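Local coordinates for CurF (Lyngbya majuscula, PDB 5DP2), which probably uses NADPH to close the cyclopropane ring during curacin A biosynthesis, as a specialised enoyl reductase domain of a polyketide synthase, at residues Q12-S17 against N77-V82; G19-L24 against L54-I59; E38-I43 against F116-P121; E62-R67 against L106-N111. One frame throughout, in Å; residues are numbered along the deposited sequence.

How the contacts relate
All four contacts lie away from the parallel nucleotide-binding sheet, in what is by family probably the catalytic, GroES-like part. Contacts 1 and 4 are buried; both are bridged by waters, contact 1 beside apolar packing of Phe80 and contact 4 beside a direct Lys66 bond. They meet directly, Thr79 and Arg67 each reaching across from one to the other. Contact 2, partly buried, closes the C-terminal end of helix 50-57 with one backbone bond and apolar branches; it shares Leu24, Val56 and Phe80 packing with contact 1, and its Asn55 bonds to Arg67 and Glu62 of contact 4. Contact 3, also partly buried, is regular antiparallel sheet, joined to contact 4 where Leu106 packs on Val41, Ile43 and Val117.

Contact 1: Q12-S17 against N77-V82; sequences QLRIPS and NLTFGV
The Phe80 ring meets Leu13 at its edge: Leu13 O lies in the ring plane, 3.6 Å from Phe80 CD2, and Leu13 CD2 packs on the same ring carbon, the side chains crossing at about a right angle. Ile15 CG2 reaches Phe80 CZ obliquely. At the edge of the Arg14 guanidinium, in its plane, sits a water that accepts a weak bond from Arg14 NE and a firmer one from Ile15 N and donates to Leu78 O (2.7 Å). No direct hydrogen bond crosses between the segments; a second water, accepting from Phe80 N and donating to Leu13 O, bridges them. Arg14 chi1 and chi2 (-60° and -72°) set CD 3.4 Å from Leu78 O, and the bend at chi3 turns the guanidinium so that NH1 bonds Gln12 OE1, while NH2 bonds Glu76 O. Gln12 OE1, also held by Arg69, rests 3.5 Å from Thr79 CG2. Replacing Arg14 with alanine would probably cost Gln12 OE1 one of two donors, Glu76 O its NH2 bond and the water on Leu78 O its weak NE bond. Strand 11-14 pairs with strand 25-28, Leu13 packs on helix 321-329, and Phe80 lies against Glu52 and Val56 of helix 50-57.

Contact 2: G19-L24 against L54-I59; sequences GLLKNL and LNVLGI
A Schellman motif ends helix 50-57, and the loop between strands 11-14 and 25-28 packs against that terminus. Gly58 has positive phi (78°), a conformation that favours glycine, and the chain folds back through Gly58 N to Asn55 O and Ile59 N to Leu54 O. The carbonyl of Val56, in the last turn, is taken up by the loop instead: Gly19 N donates to Val56 O at 2.8 Å, within the carbonyl plane and fairly straight at 162°. Gly19 has backbone angles at which a CB would press on the preceding carbonyl O. Beside this bond Val56 splits its methyls between different partners. Its CG1, anti to the backbone N (chi1 176°), meets Leu21 CD2 at 3.7 Å, the side chains crossing at about a right angle, and approaches Leu20 O at 3.4 Å; CG2 packs on Leu24 CD2 at 3.9 Å. Leu21, opening the 3-10 segment 21-23, and Leu24, just after it, also touch helix 321-329, Leu21 at Arg326 and Gln329, Leu24 at Phe325. Leu57 approaches the loop through one branch, its CD2 lying 3.6 Å from Gly19 O and 4.2 Å from Leu21 CD2.

Contact 3: E38-I43 against F116-P121; sequences EVEVQI and FVICSP
Phe116 lies alongside Gln42, the two side chains pointing the same way, with Phe116 CE1 3.7 Å from Gln42 CG and the amide plane turned 44° from the ring. Gln42 extends along the aromatic group because its CG stands opposite the backbone N (chi1 -175°). On the same face Glu40 crosses Phe116 obliquely and brings OE1 to 3.5 Å from Phe116 CB; that carboxylate forms a salt bridge with Arg31, which also makes a cation-pi contact with the Phe116 ring. Next along, Ile118 uses both branches: CG1 packs on Glu40 CG at 3.8 Å, while CG2 meets Glu38 OE1 at 3.4 Å, an oxygen that accepts from Lys35 N. The backbones form an antiparallel pair in the sheet of the GroES-like domain, strands 39-43 and 116-119 running 154° apart. Val39-Cys119 and Val41-Val117 are its hydrogen-bonded pairs, each closed by two N-H to O bonds; Glu40-Ile118 and Gln42-Phe116 are non-hydrogen-bonded pairs. Between the bonds lie CA-H...O contacts, such as Ile118 CA to Val39 O at 3.2 Å. On the other face Val41 and Val117 pack on Leu106 of strand 103-107, and Val117 CG2 meets Ile43 CD1 at 3.9 Å.

Contact 4: E62-R67 against L106-N111; sequences EYIKKR and LAYPGN
This is a buried contact in the GroES-like domain between the loop after helix 50-57 and the end of strand 103-107 with the turn that follows, joined by one lysine bond and two waters. Lys66, extended with CG anti to the backbone N (chi1 -164°), donates from NZ to Tyr108 O at 2.8 Å; the amine sits 31° out of the carbonyl plane. Its CE also comes within 3.4 Å of Pro109 O. A methionine in place of Lys66 would probably leave Tyr108 O without the ammonium donor that ties the two segments directly. Tyr108 OH lies 3.7 Å from Ile64 CG2, which meets the ring at its edge, and 3.6 Å from Arg67 CG, the guanidinium standing 85° to the ring. One water in the planes of both groups links Tyr108 OH, Arg67 NH1 and Glu62 OE1, while another donates to Lys66 O and Pro109 O. Glu62 OE2 accepts from Asn55 ND2 and forms a salt bridge with Arg67 NH1. A CB on Gly110 would come tight against Lys66 O. Arg67 NH2 bonds Thr79 O and Asn55 OD1 of helix 50-57, Ile64 and Tyr108 touch helix 281-287, and Tyr108 reaches Met141 of helix 140-153.

Contact 1: Q12-S17 against N77-V82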
loop_
_atom_site.group_PDB
_atom_site.type_symbol
_atom_site.label_atom_id
_atom_site.label_comp_id
_atom_site.label_asym_id
_atom_site.label_seq_id
_atom_site.Cartn_x
_atom_site.Cartn_y
_atom_site.Cartn_z
ATOM N N GLN A 12 8.638 18.421 9.045
ATOM C CA GLN A 12 8.093 17.066 9.171
ATOM C C GLN A 12 6.590 17.177 9.419
ATOM O O GLN A 12 6.156 18.020 10.218
ATOM C CB GLN A 12 8.767 16.296 10.303
ATOM C CG GLN A 12 8.215 14.887 10.490
ATOM C CD GLN A 12 9.064 14.104 11.468
ATOM O OE1 GLN A 12 8.902 14.225 12.691
ATOM N NE2 GLN A 12 9.993 13.327 10.942
ATOM N N LEU A 13 5.809 16.329 8.756
ATOM C CA LEU A 13 4.345 16.364 8.909
ATOM C C LEU A 13 3.974 15.754 10.260
ATOM O O LEU A 13 4.380 14.649 10.606
ATOM C CB LEU A 13 3.713 15.567 7.757
ATOM C CG LEU A 13 2.199 15.732 7.613
ATOM C CD1 LEU A 13 1.839 17.135 7.211
ATOM C CD2 LEU A 13 1.704 14.730 6.565
ATOM N N ARG A 14 3.160 16.503 11.027
ATOM C CA ARG A 14 2.787 16.113 12.373
ATOM C C ARG A 14 1.350 16.528 12.652
ATOM O O ARG A 14 0.762 17.304 11.899
ATOM C CB ARG A 14 3.739 16.767 13.404
ATOM C CG ARG A 14 5.210 16.385 13.242
ATOM C CD ARG A 14 5.522 14.960 13.664
ATOM N NE ARG A 14 5.689 14.861 15.130
ATOM C CZ ARG A 14 6.816 15.223 15.752
ATOM N NH1 ARG A 14 7.907 15.529 15.081
ATOM N NH2 ARG A 14 6.852 15.260 17.080
ATOM N N ILE A 15 0.813 16.018 13.754
ATOM C CA ILE A 15 -0.493 16.438 14.262
ATOM C C ILE A 15 -0.383 16.732 15.759
ATOM O O ILE A 15 0.421 16.124 16.461
ATOM C CB ILE A 15 -1.582 15.373 14.022
ATOM C CG1 ILE A 15 -1.196 14.011 14.592
ATOM C CG2 ILE A 15 -1.932 15.282 12.548
ATOM C CD1 ILE A 15 -2.297 12.973 14.545
ATOM N N PRO A 16 -1.282 17.596 16.271
ATOM C CA PRO A 16 -1.302 17.863 17.702
ATOM C C PRO A 16 -2.162 16.874 18.475
ATOM O O PRO A 16 -2.031 16.767 19.708
ATOM C CB PRO A 16 -1.915 19.258 17.777
ATOM C CG PRO A 16 -2.818 19.336 16.596
ATOM C CD PRO A 16 -2.063 18.593 15.522
ATOM N N SER A 17 -3.073 16.197 17.786
ATOM C CA SER A 17 -4.136 15.410 18.409
ATOM C C SER A 17 -4.838 14.702 17.246
ATOM O O SER A 17 -4.668 15.088 16.079
ATOM C CB SER A 17 -5.137 16.281 19.173
ATOM O OG SER A 17 -5.681 17.278 18.327
ATOM N N ASN A 77 3.585 12.676 18.665
ATOM C CA ASN A 77 4.822 12.037 18.208
ATOM C C ASN A 77 4.648 11.288 16.886
ATOM O O ASN A 77 5.637 10.814 16.329
ATOM C CB ASN A 77 5.354 11.082 19.278
ATOM C CG ASN A 77 5.808 11.797 20.529
ATOM O OD1 ASN A 77 5.908 13.027 20.566
ATOM N ND2 ASN A 77 6.110 11.007 21.554
ATOM N N LEU A 78 3.413 11.105 16.425
ATOM C CA LEU A 78 3.154 10.305 15.214
ATOM C C LEU A 78 3.741 10.973 13.972
ATOM O O LEU A 78 3.516 12.157 13.727
ATOM C CB LEU A 78 1.641 10.130 15.047
ATOM C CG LEU A 78 1.192 9.220 13.889
ATOM C CD1 LEU A 78 1.621 7.777 14.068
ATOM C CD2 LEU A 78 -0.312 9.293 13.735
ATOM N N THR A 79 4.453 10.170 13.171
ATOM C CA THR A 79 4.920 10.604 11.865
ATOM C C THR A 79 4.176 9.822 10.772
ATOM O O THR A 79 3.487 8.836 11.038
ATOM C CB THR A 79 6.451 10.459 11.718
ATOM O OG1 THR A 79 6.821 9.082 11.812
ATOM C CG2 THR A 79 7.202 11.210 12.784
ATOM N N PHE A 80 4.346 10.306 9.544
ATOM C CA PHE A 80 3.646 9.770 8.384
ATOM C C PHE A 80 4.635 9.529 7.264
ATOM O O PHE A 80 5.684 10.170 7.196
ATOM C CB PHE A 80 2.561 10.761 7.919
ATOM C CG PHE A 80 1.598 11.131 9.005
ATOM C CD1 PHE A 80 0.490 10.356 9.264
ATOM C CD2 PHE A 80 1.834 12.231 9.831
ATOM C CE1 PHE A 80 -0.354 10.642 10.315
ATOM C CE2 PHE A 80 0.985 12.531 10.879
ATOM C CZ PHE A 80 -0.119 11.752 11.112
ATOM N N GLY A 81 4.245 8.633 6.363
ATOM C CA GLY A 81 5.032 8.325 5.176
ATOM C C GLY A 81 5.624 6.935 5.311
ATOM O O GLY A 81 6.773 6.772 5.783
ATOM N N VAL A 82 4.854 5.931 4.910
ATOM C CA VAL A 82 5.226 4.546 5.050
ATOM C C VAL A 82 5.994 4.026 3.823
ATOM O O VAL A 82 6.347 2.847 3.748
ATOM C CB VAL A 82 4.006 3.668 5.421
ATOM C CG1 VAL A 82 3.448 4.058 6.784
ATOM C CG2 VAL A 82 2.918 3.724 4.347
HETATM O O HOH W 1 5.804 12.758 9.209
HETATM O O HOH W 2 2.537 14.196 15.222
#

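Contact 2: G19-L24 against L54-I59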
loop_
_atom_site.group_PDB
_atom_site.type_symbol
_atom_site.label_atom_id
_atom_site.label_comp_id
_atom_site.label_asym_id
_atom_site.label_seq_id
_atom_site.Cartn_x
_atom_site.Cartn_y
_atom_site.Cartn_z
ATOM N N GLY A 19 -8.264 13.349 15.085
ATOM C CA GLY A 19 -9.671 13.564 14.761
ATOM C C GLY A 19 -9.986 14.363 13.523
ATOM O O GLY A 19 -11.097 14.224 12.980
ATOM N N LEU A 20 -9.072 15.228 13.082
ATOM C CA LEU A 20 -9.335 16.108 11.927
ATOM C C LEU A 20 -8.140 16.175 10.981
ATOM O O LEU A 20 -7.006 16.428 11.420
ATOM C CB LEU A 20 -9.680 17.521 12.323
ATOM C CG LEU A 20 -10.992 17.753 13.085
ATOM C CD1 LEU A 20 -11.144 19.223 13.367
ATOM C CD2 LEU A 20 -12.233 17.236 12.360
ATOM N N LEU A 21 -8.389 16.009 9.685
ATOM C CA LEU A 21 -7.328 16.153 8.694
ATOM C C LEU A 21 -6.742 17.563 8.694
ATOM O O LEU A 21 -5.543 17.734 8.428
ATOM C CB LEU A 21 -7.819 15.781 7.282
ATOM C CG LEU A 21 -8.279 14.327 7.109
ATOM C CD1 LEU A 21 -8.669 14.076 5.669
ATOM C CD2 LEU A 21 -7.228 13.342 7.570
ATOM N N LYS A 22 -7.567 18.578 8.985
ATOM C CA LYS A 22 -7.073 19.948 8.885
ATOM C C LYS A 22 -5.984 20.243 9.895
ATOM O O LYS A 22 -5.297 21.260 9.787
ATOM C CB LYS A 22 -8.197 20.977 8.980
ATOM C CG LYS A 22 -8.801 21.110 10.364
ATOM C CD LYS A 22 -10.086 21.933 10.389
ATOM C CE LYS A 22 -9.820 23.415 10.532
ATOM N NZ LYS A 22 -11.109 24.169 10.582
ATOM N N ASN A 23 -5.823 19.404 10.911
ATOM C CA ASN A 23 -4.755 19.638 11.876
ATOM C C ASN A 23 -3.375 19.100 11.461
ATOM O O ASN A 23 -2.385 19.317 12.183
ATOM C CB ASN A 23 -5.117 19.079 13.244
ATOM C CG ASN A 23 -6.269 19.804 13.914
ATOM O OD1 ASN A 23 -6.393 21.032 13.847
ATOM N ND2 ASN A 23 -7.078 19.044 14.627
ATOM N N LEU A 24 -3.274 18.463 10.295
ATOM C CA LEU A 24 -1.953 18.121 9.743
ATOM C C LEU A 24 -1.164 19.423 9.538
ATOM O O LEU A 24 -1.675 20.367 8.951
ATOM C CB LEU A 24 -2.131 17.407 8.410
ATOM C CG LEU A 24 -2.558 15.942 8.521
ATOM C CD1 LEU A 24 -3.168 15.457 7.217
ATOM C CD2 LEU A 24 -1.374 15.075 8.934
ATOM N N LEU A 54 -6.801 6.912 8.333
ATOM C CA LEU A 54 -7.403 6.328 9.530
ATOM C C LEU A 54 -6.634 6.753 10.779
ATOM O O LEU A 54 -7.229 6.970 11.842
ATOM C CB LEU A 54 -7.441 4.796 9.427
ATOM C CG LEU A 54 -8.194 4.173 8.254
ATOM C CD1 LEU A 54 -8.119 2.657 8.362
ATOM C CD2 LEU A 54 -9.635 4.671 8.204
ATOM N N ASN A 55 -5.309 6.868 10.660
ATOM C CA ASN A 55 -4.496 7.295 11.807
ATOM C C ASN A 55 -4.867 8.718 12.228
ATOM O O ASN A 55 -5.119 8.992 13.425
ATOM C CB ASN A 55 -2.998 7.335 11.451
ATOM C CG ASN A 55 -2.322 5.990 11.200
ATOM O OD1 ASN A 55 -1.299 5.985 10.502
ATOM N ND2 ASN A 55 -2.810 4.909 11.781
ATOM N N VAL A 56 -4.899 9.662 11.284
ATOM C CA VAL A 56 -5.182 11.058 11.647
ATOM C C VAL A 56 -6.572 11.181 12.286
ATOM O O VAL A 56 -6.734 11.946 13.239
ATOM C CB VAL A 56 -5.047 12.003 10.442
ATOM C CG1 VAL A 56 -5.433 13.430 10.828
ATOM C CG2 VAL A 56 -3.621 12.003 9.898
ATOM N N LEU A 57 -7.533 10.449 11.746
ATOM C CA LEU A 57 -8.917 10.504 12.229
ATOM C C LEU A 57 -9.139 9.770 13.539
ATOM O O LEU A 57 -10.214 9.895 14.130
ATOM C CB LEU A 57 -9.848 9.945 11.146
ATOM C CG LEU A 57 -9.908 10.778 9.855
ATOM C CD1 LEU A 57 -10.784 10.064 8.841
ATOM C CD2 LEU A 57 -10.365 12.217 10.090
ATOM N N GLY A 58 -8.155 9.022 14.019
ATOM C CA GLY A 58 -8.288 8.259 15.250
ATOM C C GLY A 58 -9.080 6.960 15.107
ATOM O O GLY A 58 -9.565 6.434 16.108
ATOM N N ILE A 59 -9.200 6.429 13.889
ATOM C CA ILE A 59 -9.935 5.191 13.624
ATOM C C ILE A 59 -9.023 3.966 13.834
ATOM O O ILE A 59 -9.478 2.911 14.299
ATOM C CB ILE A 59 -10.554 5.231 12.199
ATOM C CG1 ILE A 59 -11.593 6.363 12.138
ATOM C CG2 ILE A 59 -11.182 3.895 11.827
ATOM C CD1 ILE A 59 -12.079 6.749 10.757
#

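Contact 3: E38-I43 against F116-P121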
loop_
_atom_site.group_PDB
_atom_site.type_symbol
_atom_site.label_atom_id
_atom_site.label_comp_id
_atom_site.label_asym_id
_atom_site.label_seq_id
_atom_site.Cartn_x
_atom_site.Cartn_y
_atom_site.Cartn_z
ATOM N N GLU A 38 24.669 5.448 8.902
ATOM C CA GLU A 38 23.394 5.992 8.445
ATOM C C GLU A 38 23.518 6.632 7.073
ATOM O O GLU A 38 24.616 6.940 6.617
ATOM C CB GLU A 38 22.885 7.025 9.445
ATOM C CG GLU A 38 22.556 6.464 10.817
ATOM C CD GLU A 38 22.092 7.509 11.811
ATOM O OE1 GLU A 38 22.496 8.681 11.740
ATOM O OE2 GLU A 38 21.355 7.111 12.720
ATOM N N VAL A 39 22.354 6.861 6.441
ATOM C CA VAL A 39 22.238 7.538 5.159
ATOM C C VAL A 39 21.150 8.610 5.280
ATOM O O VAL A 39 20.095 8.342 5.858
ATOM C CB VAL A 39 21.833 6.538 4.039
ATOM C CG1 VAL A 39 21.725 7.208 2.688
ATOM C CG2 VAL A 39 22.813 5.372 3.953
ATOM N N GLU A 40 21.402 9.795 4.717
ATOM C CA GLU A 40 20.393 10.869 4.684
ATOM C C GLU A 40 19.838 11.004 3.258
ATOM O O GLU A 40 20.604 11.196 2.292
ATOM C CB GLU A 40 20.972 12.207 5.117
ATOM C CG GLU A 40 19.903 13.283 5.278
ATOM C CD GLU A 40 20.429 14.645 5.603
ATOM O OE1 GLU A 40 19.739 15.365 6.370
ATOM O OE2 GLU A 40 21.506 14.996 5.074
ATOM N N VAL A 41 18.509 10.920 3.156
ATOM C CA VAL A 41 17.793 11.014 1.891
ATOM C C VAL A 41 16.932 12.295 1.895
ATOM O O VAL A 41 16.181 12.541 2.854
ATOM C CB VAL A 41 16.875 9.795 1.682
ATOM C CG1 VAL A 41 16.157 9.889 0.346
ATOM C CG2 VAL A 41 17.684 8.506 1.776
ATOM N N GLN A 42 17.062 13.103 0.844
ATOM C CA GLN A 42 16.146 14.231 0.625
ATOM C C GLN A 42 14.919 13.706 -0.123
ATOM O O GLN A 42 15.034 13.185 -1.254
ATOM C CB GLN A 42 16.834 15.333 -0.175
ATOM C CG GLN A 42 15.920 16.551 -0.288
ATOM C CD GLN A 42 16.570 17.747 -0.880
ATOM O OE1 GLN A 42 17.750 17.754 -1.151
ATOM N NE2 GLN A 42 15.807 18.789 -1.064
ATOM N N ILE A 43 13.759 13.769 0.513
ATOM C CA ILE A 43 12.546 13.227 -0.065
ATOM C C ILE A 43 12.105 14.067 -1.248
ATOM O O ILE A 43 12.100 15.291 -1.182
ATOM C CB ILE A 43 11.424 13.136 1.014
ATOM C CG1 ILE A 43 11.886 12.286 2.185
ATOM C CG2 ILE A 43 10.139 12.636 0.410
ATOM C CD1 ILE A 43 12.253 10.852 1.861
ATOM N N PHE A 116 13.882 15.573 5.033
ATOM C CA PHE A 116 15.028 14.676 5.037
ATOM C C PHE A 116 14.713 13.493 5.947
ATOM O O PHE A 116 14.085 13.686 6.992
ATOM C CB PHE A 116 16.295 15.362 5.539
ATOM C CG PHE A 116 16.705 16.540 4.680
ATOM C CD1 PHE A 116 17.477 16.366 3.536
ATOM C CD2 PHE A 116 16.292 17.822 4.999
ATOM C CE1 PHE A 116 17.806 17.442 2.734
ATOM C CE2 PHE A 116 16.616 18.892 4.202
ATOM C CZ PHE A 116 17.378 18.707 3.070
ATOM N N VAL A 117 15.136 12.292 5.537
ATOM C CA VAL A 117 15.019 11.085 6.341
ATOM C C VAL A 117 16.415 10.506 6.531
ATOM O O VAL A 117 17.124 10.306 5.556
ATOM C CB VAL A 117 14.088 10.052 5.672
ATOM C CG1 VAL A 117 14.168 8.694 6.374
ATOM C CG2 VAL A 117 12.644 10.538 5.679
ATOM N N ILE A 118 16.764 10.203 7.786
ATOM C CA ILE A 118 18.012 9.472 8.078
ATOM C C ILE A 118 17.629 8.048 8.419
ATOM O O ILE A 118 16.854 7.801 9.323
ATOM C CB ILE A 118 18.849 10.184 9.154
ATOM C CG1 ILE A 118 19.290 11.558 8.605
ATOM C CG2 ILE A 118 20.056 9.361 9.526
ATOM C CD1 ILE A 118 20.130 12.395 9.554
ATOM N N CYS A 119 18.214 7.098 7.714
ATOM C CA CYS A 119 17.892 5.702 7.915
ATOM C C CYS A 119 19.104 4.832 7.695
ATOM O O CYS A 119 20.193 5.301 7.468
ATOM C CB CYS A 119 16.731 5.293 7.028
ATOM S SG CYS A 119 17.047 5.419 5.286
ATOM N N SER A 120 18.897 3.524 7.791
ATOM C CA SER A 120 19.948 2.549 7.541
ATOM C C SER A 120 20.094 2.267 6.047
ATOM O O SER A 120 19.093 2.307 5.309
ATOM C CB SER A 120 19.592 1.244 8.252
ATOM O OG SER A 120 20.227 0.140 7.659
ATOM N N PRO A 121 21.286 1.873 5.598
ATOM C CA PRO A 121 21.411 1.462 4.197
ATOM C C PRO A 121 20.481 0.329 3.793
ATOM O O PRO A 121 20.096 0.266 2.636
ATOM C CB PRO A 121 22.882 1.017 4.065
ATOM C CG PRO A 121 23.542 1.427 5.274
ATOM C CD PRO A 121 22.580 1.874 6.297
#

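Contact 4: E62-R67 against L106-N111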
loop_
_atom_site.group_PDB
_atom_site.type_symbol
_atom_site.label_atom_id
_atom_site.label_comp_id
_atom_site.label_asym_id
_atom_site.label_seq_id
_atom_site.Cartn_x
_atom_site.Cartn_y
_atom_site.Cartn_z
ATOM N N GLU A 62 -1.712 3.533 15.524
ATOM C CA GLU A 62 -0.481 2.781 15.339
ATOM C C GLU A 62 0.054 2.262 16.667
ATOM O O GLU A 62 0.074 2.993 17.672
ATOM C CB GLU A 62 0.594 3.668 14.693
ATOM C CG GLU A 62 0.264 4.070 13.271
ATOM C CD GLU A 62 0.145 2.894 12.358
ATOM O OE1 GLU A 62 1.110 2.087 12.307
ATOM O OE2 GLU A 62 -0.893 2.749 11.653
ATOM N N TYR A 63 0.555 1.029 16.647
ATOM C CA TYR A 63 1.309 0.437 17.761
ATOM C C TYR A 63 2.789 0.223 17.389
ATOM O O TYR A 63 3.616 0.038 18.284
ATOM C CB TYR A 63 0.659 -0.890 18.243
ATOM C CG TYR A 63 0.510 -1.875 17.135
ATOM C CD1 TYR A 63 1.582 -2.679 16.771
ATOM C CD2 TYR A 63 -0.655 -1.949 16.365
ATOM C CE1 TYR A 63 1.512 -3.526 15.681
ATOM C CE2 TYR A 63 -0.727 -2.769 15.263
ATOM C CZ TYR A 63 0.351 -3.564 14.921
ATOM O OH TYR A 63 0.260 -4.344 13.809
ATOM N N ILE A 64 3.130 0.237 16.097
ATOM C CA ILE A 64 4.519 0.089 15.690
ATOM C C ILE A 64 5.286 1.336 16.136
ATOM O O ILE A 64 4.960 2.463 15.756
ATOM C CB ILE A 64 4.599 -0.156 14.176
ATOM C CG1 ILE A 64 4.148 -1.599 13.922
ATOM C CG2 ILE A 64 5.994 0.110 13.649
ATOM C CD1 ILE A 64 4.021 -1.970 12.482
ATOM N N LYS A 65 6.356 1.122 16.912
ATOM C CA LYS A 65 7.052 2.242 17.518
ATOM C C LYS A 65 7.806 3.090 16.496
ATOM O O LYS A 65 7.997 4.274 16.720
ATOM C CB LYS A 65 7.919 1.767 18.686
ATOM C CG LYS A 65 7.044 1.370 19.896
ATOM C CD LYS A 65 7.715 1.087 21.192
ATOM C CE LYS A 65 6.652 1.151 22.285
ATOM N NZ LYS A 65 7.194 0.813 23.623
ATOM N N LYS A 66 8.175 2.491 15.353
ATOM C CA LYS A 66 8.852 3.228 14.287
ATOM C C LYS A 66 8.002 4.377 13.749
ATOM O O LYS A 66 8.546 5.320 13.175
ATOM C CB LYS A 66 9.193 2.235 13.130
ATOM C CG LYS A 66 10.209 2.750 12.130
ATOM C CD LYS A 66 10.504 1.773 11.022
ATOM C CE LYS A 66 11.722 2.227 10.246
ATOM N NZ LYS A 66 12.021 1.357 9.111
ATOM N N ARG A 67 6.679 4.306 13.907
ATOM C CA ARG A 67 5.774 5.377 13.489
ATOM C C ARG A 67 5.747 6.582 14.436
ATOM O O ARG A 67 5.055 7.543 14.149
ATOM C CB ARG A 67 4.358 4.861 13.285
ATOM C CG ARG A 67 4.150 4.004 12.024
ATOM C CD ARG A 67 4.286 4.759 10.716
ATOM N NE ARG A 67 3.400 5.923 10.595
ATOM C CZ ARG A 67 2.088 5.873 10.369
ATOM N NH1 ARG A 67 1.461 4.746 10.088
ATOM N NH2 ARG A 67 1.383 7.017 10.398
ATOM N N LEU A 106 12.392 4.371 -0.418
ATOM C CA LEU A 106 12.504 4.119 1.019
ATOM C C LEU A 106 11.492 3.046 1.407
ATOM O O LEU A 106 10.274 3.223 1.217
ATOM C CB LEU A 106 12.288 5.389 1.825
ATOM C CG LEU A 106 13.285 6.532 1.566
ATOM C CD1 LEU A 106 12.838 7.455 0.452
ATOM C CD2 LEU A 106 13.522 7.316 2.867
ATOM N N ALA A 107 12.000 1.947 1.971
ATOM C CA ALA A 107 11.160 0.811 2.383
ATOM C C ALA A 107 10.685 1.042 3.817
ATOM O O ALA A 107 11.491 1.032 4.754
ATOM C CB ALA A 107 11.986 -0.465 2.295
ATOM N N TYR A 108 9.389 1.270 3.992
ATOM C CA TYR A 108 8.763 1.451 5.297
ATOM C C TYR A 108 9.573 2.349 6.241
ATOM O O TYR A 108 9.865 1.979 7.377
ATOM C CB TYR A 108 8.420 0.092 5.970
ATOM C CG TYR A 108 7.429 0.251 7.107
ATOM C CD1 TYR A 108 6.145 0.732 6.859
ATOM C CD2 TYR A 108 7.767 -0.030 8.434
ATOM C CE1 TYR A 108 5.244 0.960 7.904
ATOM C CE2 TYR A 108 6.882 0.194 9.473
ATOM C CZ TYR A 108 5.627 0.700 9.212
ATOM O OH TYR A 108 4.788 0.930 10.278
ATOM N N PRO A 109 9.862 3.595 5.830
ATOM C CA PRO A 109 10.579 4.493 6.749
ATOM C C PRO A 109 9.712 4.909 7.941
ATOM O O PRO A 109 10.234 5.053 9.052
ATOM C CB PRO A 109 10.937 5.682 5.858
ATOM C CG PRO A 109 9.936 5.666 4.746
ATOM C CD PRO A 109 9.684 4.199 4.502
ATOM N N GLY A 110 8.409 5.133 7.699
ATOM C CA GLY A 110 7.486 5.595 8.727
ATOM C C GLY A 110 7.368 7.099 8.891
ATOM O O GLY A 110 6.422 7.561 9.535
ATOM N N ASN A 111 8.345 7.813 8.316
ATOM C CA ASN A 111 8.470 9.275 8.433
ATOM C C ASN A 111 8.811 9.922 7.086
ATOM O O ASN A 111 9.412 10.985 7.033
ATOM C CB ASN A 111 9.535 9.645 9.475
ATOM C CG ASN A 111 10.920 9.151 9.107
ATOM O OD1 ASN A 111 11.067 8.293 8.234
ATOM N ND2 ASN A 111 11.935 9.667 9.769
HETATM O O HOH W 3 2.293 1.880 9.820
HETATM O O HOH W 4 10.289 6.514 11.329
#